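Long-range contact in putative uncharacterized protein (PDB 3TDG), which probably reduces or isomerises disulfide bonds in the periplasm as a dimeric thioredoxin-fold oxidoreductase of the DsbG type: residues Q32-N44 against L77-L89. Numbering follows the deposited sequence.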
ATOM      1  N   GLN A  32      -9.963  32.225  10.961  1.00 60.72           N
ATOM      2  CA  GLN A  32      -8.745  32.940  10.610  1.00 60.77           C
ATOM      3  C   GLN A  32      -8.536  33.069   9.122  1.00 60.41           C
ATOM      4  O   GLN A  32      -8.232  32.121   8.437  1.00 60.77           O
ATOM      5  CB  GLN A  32      -7.543  32.269  11.214  1.00 61.10           C
ATOM      6  CG  GLN A  32      -6.301  33.064  11.155  1.00 62.74           C
ATOM      7  CD  GLN A  32      -5.965  33.695  12.480  1.00 66.08           C
ATOM      8  OE1 GLN A  32      -5.489  33.033  13.397  1.00 67.52           O
ATOM      9  NE2 GLN A  32      -6.223  34.987  12.597  1.00 67.46           N
ATOM     10  N   ASP A  33      -8.675  34.272   8.623  1.00 59.17           N
ATOM     11  CA  ASP A  33      -8.495  34.491   7.227  1.00 58.19           C
ATOM     12  C   ASP A  33      -7.068  34.284   6.826  1.00 56.40           C
ATOM     13  O   ASP A  33      -6.802  33.892   5.718  1.00 55.66           O
ATOM     14  CB  ASP A  33      -8.939  35.888   6.856  1.00 58.76           C
ATOM     15  CG  ASP A  33     -10.401  36.093   7.087  1.00 61.53           C
ATOM     16  OD1 ASP A  33     -11.188  35.293   6.560  1.00 62.99           O
ATOM     17  OD2 ASP A  33     -10.765  37.049   7.804  1.00 64.43           O
ATOM     18  N   ASN A  34      -6.141  34.555   7.715  1.00 54.00           N
ATOM     19  CA  ASN A  34      -4.772  34.435   7.304  1.00 52.26           C
ATOM     20  C   ASN A  34      -4.339  33.020   6.971  1.00 50.30           C
ATOM     21  O   ASN A  34      -3.651  32.803   6.005  1.00 49.56           O
ATOM     22  CB  ASN A  34      -3.830  35.047   8.299  1.00 52.85           C
ATOM     23  CG  ASN A  34      -2.503  35.316   7.703  1.00 54.48           C
ATOM     24  OD1 ASN A  34      -2.402  35.911   6.654  1.00 56.44           O
ATOM     25  ND2 ASN A  34      -1.470  34.859   8.350  1.00 55.78           N
ATOM     26  N   LEU A  35      -4.741  32.064   7.782  1.00 48.07           N
ATOM     27  CA  LEU A  35      -4.365  30.699   7.523  1.00 46.34           C
ATOM     28  C   LEU A  35      -4.980  30.219   6.231  1.00 44.55           C
ATOM     29  O   LEU A  35      -4.322  29.625   5.436  1.00 43.58           O
ATOM     30  CB  LEU A  35      -4.694  29.784   8.699  1.00 45.97           C
ATOM     31  CG  LEU A  35      -5.975  28.982   8.762  1.00 46.62           C
ATOM     32  CD1 LEU A  35      -5.893  27.784   7.937  1.00 45.97           C
ATOM     33  CD2 LEU A  35      -6.225  28.590  10.157  1.00 45.89           C
ATOM     34  N   VAL A  36      -6.241  30.521   6.037  1.00 43.27           N
ATOM     35  CA  VAL A  36      -6.943  30.165   4.825  1.00 42.91           C
ATOM     36  C   VAL A  36      -6.235  30.738   3.625  1.00 42.33           C
ATOM     37  O   VAL A  36      -6.104  30.115   2.624  1.00 41.58           O
ATOM     38  CB  VAL A  36      -8.388  30.671   4.836  1.00 43.06           C
ATOM     39  CG1 VAL A  36      -9.018  30.443   3.534  1.00 43.90           C
ATOM     40  CG2 VAL A  36      -9.174  29.972   5.867  1.00 42.82           C
ATOM     41  N   SER A  37      -5.766  31.948   3.752  1.00 41.90           N
ATOM     42  CA  SER A  37      -5.154  32.605   2.645  1.00 42.23           C
ATOM     43  C   SER A  37      -3.747  32.092   2.394  1.00 41.49           C
ATOM     44  O   SER A  37      -3.331  31.962   1.279  1.00 41.10           O
ATOM     45  CB  SER A  37      -5.211  34.104   2.865  1.00 42.52           C
ATOM     46  OG  SER A  37      -4.003  34.710   2.563  1.00 46.09           O
ATOM     47  N   VAL A  38      -3.044  31.754   3.448  1.00 40.44           N
ATOM     48  CA  VAL A  38      -1.740  31.185   3.289  1.00 39.78           C
ATOM     49  C   VAL A  38      -1.829  29.849   2.564  1.00 39.29           C
ATOM     50  O   VAL A  38      -1.045  29.563   1.710  1.00 38.92           O
ATOM     51  CB  VAL A  38      -1.029  31.038   4.612  1.00 39.90           C
ATOM     52  CG1 VAL A  38       0.234  30.341   4.427  1.00 39.35           C
ATOM     53  CG2 VAL A  38      -0.792  32.361   5.222  1.00 39.79           C
ATOM     54  N   ILE A  39      -2.815  29.051   2.894  1.00 38.23           N
ATOM     55  CA  ILE A  39      -2.965  27.787   2.244  1.00 38.55           C
ATOM     56  C   ILE A  39      -3.411  27.966   0.813  1.00 38.33           C
ATOM     57  O   ILE A  39      -2.897  27.339  -0.064  1.00 37.46           O
ATOM     58  CB  ILE A  39      -3.922  26.875   2.986  1.00 38.26           C
ATOM     59  CG1 ILE A  39      -3.249  26.324   4.221  1.00 38.87           C
ATOM     60  CG2 ILE A  39      -4.310  25.719   2.145  1.00 39.05           C
ATOM     61  CD1 ILE A  39      -4.187  25.820   5.231  1.00 40.43           C
ATOM     62  N   GLU A  40      -4.370  28.837   0.589  1.00 38.21           N
ATOM     63  CA  GLU A  40      -4.849  29.064  -0.748  1.00 39.23           C
ATOM     64  C   GLU A  40      -3.763  29.426  -1.747  1.00 38.96           C
ATOM     65  O   GLU A  40      -3.738  28.890  -2.799  1.00 39.49           O
ATOM     66  CB  GLU A  40      -5.945  30.095  -0.766  1.00 38.94           C
ATOM     67  CG  GLU A  40      -6.783  29.945  -1.964  1.00 42.01           C
ATOM     68  CD  GLU A  40      -7.903  30.917  -2.049  1.00 43.87           C
ATOM     69  OE1 GLU A  40      -7.860  31.953  -1.400  1.00 45.41           O
ATOM     70  OE2 GLU A  40      -8.824  30.630  -2.783  1.00 46.48           O
ATOM     71  N   LYS A  41      -2.871  30.326  -1.388  1.00 38.84           N
ATOM     72  CA  LYS A  41      -1.828  30.801  -2.311  1.00 39.82           C
ATOM     73  C   LYS A  41      -0.906  29.686  -2.784  1.00 39.27           C
ATOM     74  O   LYS A  41      -0.469  29.692  -3.939  1.00 38.69           O
ATOM     75  CB  LYS A  41      -0.927  31.858  -1.666  1.00 39.91           C
ATOM     76  CG  LYS A  41      -1.627  33.022  -1.048  1.00 44.23           C
ATOM     77  CD  LYS A  41      -0.615  33.822  -0.182  1.00 50.17           C
ATOM     78  CE  LYS A  41      -0.255  35.159  -0.823  1.00 53.21           C
ATOM     79  NZ  LYS A  41      -1.495  35.994  -1.018  1.00 54.13           N
ATOM     80  N   GLN A  42      -0.568  28.763  -1.883  1.00 38.56           N
ATOM     81  CA  GLN A  42       0.376  27.713  -2.242  1.00 39.06           C
ATOM     82  C   GLN A  42      -0.247  26.334  -2.517  1.00 38.15           C
ATOM     83  O   GLN A  42       0.466  25.377  -2.756  1.00 38.73           O
ATOM     84  CB  GLN A  42       1.575  27.668  -1.270  1.00 39.85           C
ATOM     85  CG  GLN A  42       1.213  27.639   0.195  1.00 42.97           C
ATOM     86  CD  GLN A  42       2.386  28.026   1.104  1.00 46.17           C
ATOM     87  OE1 GLN A  42       3.343  27.275   1.253  1.00 48.78           O
ATOM     88  NE2 GLN A  42       2.298  29.196   1.719  1.00 47.24           N
ATOM     89  N   THR A  43      -1.574  26.234  -2.530  1.00 37.97           N
ATOM     90  CA  THR A  43      -2.214  24.982  -2.953  1.00 38.02           C
ATOM     91  C   THR A  43      -3.338  25.205  -3.946  1.00 38.44           C
ATOM     92  O   THR A  43      -3.797  24.265  -4.582  1.00 38.27           O
ATOM     93  CB  THR A  43      -2.841  24.212  -1.765  1.00 37.52           C
ATOM     94  OG1 THR A  43      -3.951  24.960  -1.252  1.00 38.07           O
ATOM     95  CG2 THR A  43      -1.829  23.979  -0.687  1.00 35.29           C
ATOM     96  N   ASN A  44      -3.783  26.451  -4.055  1.00 39.12           N
ATOM     97  CA  ASN A  44      -5.036  26.792  -4.711  1.00 40.06           C
ATOM     98  C   ASN A  44      -6.250  26.014  -4.172  1.00 41.03           C
ATOM     99  O   ASN A  44      -7.189  25.716  -4.910  1.00 40.12           O
ATOM    100  CB  ASN A  44      -4.949  26.686  -6.241  1.00 39.89           C
ATOM    101  CG  ASN A  44      -6.114  27.385  -6.917  1.00 40.28           C
ATOM    102  OD1 ASN A  44      -6.491  28.481  -6.518  1.00 41.71           O
ATOM    103  ND2 ASN A  44      -6.717  26.736  -7.894  1.00 40.33           N
ATOM    104  N   LEU A  77      -4.456  20.262  12.082  1.00 38.61           N
ATOM    105  CA  LEU A  77      -3.285  21.130  11.973  1.00 38.91           C
ATOM    106  C   LEU A  77      -2.906  21.740  13.318  1.00 39.72           C
ATOM    107  O   LEU A  77      -3.759  21.927  14.200  1.00 39.50           O
ATOM    108  CB  LEU A  77      -3.610  22.303  11.028  1.00 38.76           C
ATOM    109  CG  LEU A  77      -4.325  22.024   9.693  1.00 37.55           C
ATOM    110  CD1 LEU A  77      -4.805  23.338   9.044  1.00 35.74           C
ATOM    111  CD2 LEU A  77      -3.398  21.249   8.762  1.00 35.52           C
ATOM    112  N   VAL A  78      -1.638  22.101  13.446  1.00 40.66           N
ATOM    113  CA  VAL A  78      -1.217  23.061  14.472  1.00 42.22           C
ATOM    114  C   VAL A  78      -0.903  24.368  13.740  1.00 42.48           C
ATOM    115  O   VAL A  78      -0.184  24.373  12.731  1.00 42.42           O
ATOM    116  CB  VAL A  78      -0.027  22.515  15.329  1.00 42.55           C
ATOM    117  CG1 VAL A  78       0.556  23.593  16.218  1.00 44.45           C
ATOM    118  CG2 VAL A  78      -0.516  21.359  16.205  1.00 42.60           C
ATOM    119  N   VAL A  79      -1.481  25.460  14.227  1.00 43.37           N
ATOM    120  CA  VAL A  79      -1.405  26.757  13.558  1.00 44.56           C
ATOM    121  C   VAL A  79      -0.973  27.855  14.549  1.00 45.61           C
ATOM    122  O   VAL A  79      -1.456  27.899  15.686  1.00 45.76           O
ATOM    123  CB  VAL A  79      -2.770  27.116  12.897  1.00 44.27           C
ATOM    124  CG1 VAL A  79      -2.741  28.493  12.258  1.00 43.91           C
ATOM    125  CG2 VAL A  79      -3.183  26.061  11.857  1.00 44.45           C
ATOM    126  N   SER A  80      -0.059  28.726  14.126  1.00 46.35           N
ATOM    127  CA  SER A  80       0.332  29.877  14.952  1.00 47.75           C
ATOM    128  C   SER A  80      -0.824  30.877  15.127  1.00 48.74           C
ATOM    129  O   SER A  80      -1.819  30.831  14.386  1.00 48.32           O
ATOM    130  CB  SER A  80       1.575  30.573  14.388  1.00 47.81           C
ATOM    131  OG  SER A  80       1.336  31.079  13.087  1.00 47.87           O
ATOM    132  N   LYS A  81      -0.681  31.757  16.121  1.00 50.17           N
ATOM    133  CA  LYS A  81      -1.657  32.812  16.431  1.00 51.65           C
ATOM    134  C   LYS A  81      -1.992  33.703  15.245  1.00 51.34           C
ATOM    135  O   LYS A  81      -3.160  34.023  15.008  1.00 51.77           O
ATOM    136  CB  LYS A  81      -1.131  33.699  17.574  1.00 52.57           C
ATOM    137  CG  LYS A  81      -1.518  33.238  18.965  1.00 55.40           C
ATOM    138  CD  LYS A  81      -1.214  34.333  19.991  1.00 58.69           C
ATOM    139  CE  LYS A  81      -1.784  34.000  21.369  1.00 60.43           C
ATOM    140  NZ  LYS A  81      -3.280  34.145  21.421  1.00 61.96           N
ATOM    141  N   ASP A  82      -0.969  34.125  14.508  1.00 51.10           N
ATOM    142  CA  ASP A  82      -1.203  34.981  13.350  1.00 50.51           C
ATOM    143  C   ASP A  82      -1.650  34.200  12.092  1.00 49.89           C
ATOM    144  O   ASP A  82      -1.947  34.802  11.070  1.00 49.79           O
ATOM    145  CB  ASP A  82       0.026  35.854  13.072  1.00 50.71           C
ATOM    146  CG  ASP A  82       1.267  35.043  12.763  1.00 52.05           C
ATOM    147  OD1 ASP A  82       2.323  35.672  12.546  1.00 53.91           O
ATOM    148  OD2 ASP A  82       1.203  33.786  12.713  1.00 52.46           O
ATOM    149  N   GLY A  83      -1.723  32.870  12.181  1.00 48.79           N
ATOM    150  CA  GLY A  83      -2.145  32.029  11.055  1.00 47.18           C
ATOM    151  C   GLY A  83      -1.112  31.888   9.949  1.00 46.62           C
ATOM    152  O   GLY A  83      -1.437  31.420   8.854  1.00 46.89           O
ATOM    153  N   ASN A  84       0.135  32.269  10.238  1.00 45.68           N
ATOM    154  CA  ASN A  84       1.210  32.276   9.253  1.00 45.28           C
ATOM    155  C   ASN A  84       2.076  31.024   9.204  1.00 44.96           C
ATOM    156  O   ASN A  84       2.899  30.882   8.304  1.00 44.78           O
ATOM    157  CB  ASN A  84       2.101  33.505   9.447  1.00 45.43           C
ATOM    158  CG  ASN A  84       1.466  34.765   8.891  1.00 46.57           C
ATOM    159  OD1 ASN A  84       0.880  34.753   7.805  1.00 46.52           O
ATOM    160  ND2 ASN A  84       1.580  35.857   9.628  1.00 46.83           N
ATOM    161  N   LEU A  85       1.923  30.144  10.193  1.00 44.10           N
ATOM    162  CA  LEU A  85       2.642  28.871  10.227  1.00 42.69           C
ATOM    163  C   LEU A  85       1.627  27.751  10.465  1.00 42.26           C
ATOM    164  O   LEU A  85       0.786  27.822  11.360  1.00 41.79           O
ATOM    165  CB  LEU A  85       3.733  28.883  11.310  1.00 43.16           C
ATOM    166  CG  LEU A  85       4.485  27.576  11.625  1.00 42.22           C
ATOM    167  CD1 LEU A  85       5.328  27.089  10.440  1.00 38.89           C
ATOM    168  CD2 LEU A  85       5.342  27.766  12.861  1.00 42.68           C
ATOM    169  N   ILE A  86       1.689  26.727   9.623  1.00 41.40           N
ATOM    170  CA  ILE A  86       0.676  25.700   9.589  1.00 39.67           C
ATOM    171  C   ILE A  86       1.414  24.380   9.442  1.00 39.80           C
ATOM    172  O   ILE A  86       2.161  24.179   8.474  1.00 38.99           O
ATOM    173  CB  ILE A  86      -0.293  25.930   8.395  1.00 40.21           C
ATOM    174  CG1 ILE A  86      -1.150  27.182   8.621  1.00 39.83           C
ATOM    175  CG2 ILE A  86      -1.190  24.716   8.165  1.00 38.52           C
ATOM    176  CD1 ILE A  86      -1.411  28.020   7.390  1.00 38.80           C
ATOM    177  N   ILE A  87       1.203  23.486  10.408  1.00 39.44           N
ATOM    178  CA  ILE A  87       1.864  22.186  10.430  1.00 38.90           C
ATOM    179  C   ILE A  87       0.792  21.112  10.542  1.00 39.05           C
ATOM    180  O   ILE A  87      -0.064  21.179  11.431  1.00 38.48           O
ATOM    181  CB  ILE A  87       2.856  22.082  11.617  1.00 39.19           C
ATOM    182  CG1 ILE A  87       3.895  23.196  11.520  1.00 38.90           C
ATOM    183  CG2 ILE A  87       3.564  20.710  11.631  1.00 39.59           C
ATOM    184  CD1 ILE A  87       4.557  23.562  12.846  1.00 38.86           C
ATOM    185  N   GLY A  88       0.820  20.130   9.638  1.00 38.39           N
ATOM    186  CA  GLY A  88      -0.140  19.029   9.711  1.00 38.56           C
ATOM    187  C   GLY A  88       0.109  18.157  10.945  1.00 39.17           C
ATOM    188  O   GLY A  88       1.263  17.837  11.254  1.00 38.73           O
ATOM    189  N   LEU A  89      -0.960  17.786  11.646  1.00 39.91           N
ATOM    190  CA  LEU A  89      -0.862  16.864  12.783  1.00 41.00           C
ATOM    191  C   LEU A  89      -0.874  15.428  12.304  1.00 41.62           C
ATOM    192  O   LEU A  89      -1.458  15.111  11.271  1.00 41.21           O
ATOM    193  CB  LEU A  89      -2.011  17.064  13.769  1.00 41.47           C
ATOM    194  CG  LEU A  89      -1.866  18.087  14.900  1.00 41.68           C
ATOM    195  CD1 LEU A  89      -3.153  18.180  15.673  1.00 40.68           C
ATOM    196  CD2 LEU A  89      -0.709  17.708  15.823  1.00 43.00           C
TER
HETATM  197  O   HOH W   1       0.430  36.291   5.486  1.00 66.13           O
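Asn34, in the first turn of helix 33-43, gives its side-chain amide to the turn joining strands 74-79 and 85-88. ND2 donates to the backbone O of Asp82 at 2.8 Å, tilted from the carbonyl plane. It also points at OD1 of Asn84, but the modelled 2.4 Å is too short to take at face value, leaving that bond's detail doubtful; the two amide planes stand nearly perpendicular. With CG anti to the backbone N (chi1 -162°), ND2 is brought to both oxygens, and a water bridges Asn34 OD1 to Asn84 OD1. Asn84 is itself positioned by Asp82: its ND2 meets Asp82 OD1 from above the carboxylate plane at 3.0 Å. Within the type I turn Ser80-Gly83, Asp82 OD2 takes two hydrogen bonds, from Ser80 OG and from Asn84 N, the latter closing an Asx turn. Gly83, with positive phi, has its CA 4.4 Å from that of Leu35, whose CA makes a CH···O contact with Gly83 O. Deeper in, CD1 of Ile86 lies against Leu35 CB (4.0 Å), Val38 CG1 and Ile39 CG1, while Leu35 CD2 reaches Val79 CG1 at 4.1 Å. The helix crosses strand 85-88 at -72°, packing on the four-stranded antiparallel sheet of the DsbG-type N-terminal domain, where Leu35 also touches Ile49 of strand 48-54. Ile86 and Ile87 pair with an antiparallel strand of the second subunit, consistent with this domain's dimerising role in DsbC/DsbG relatives.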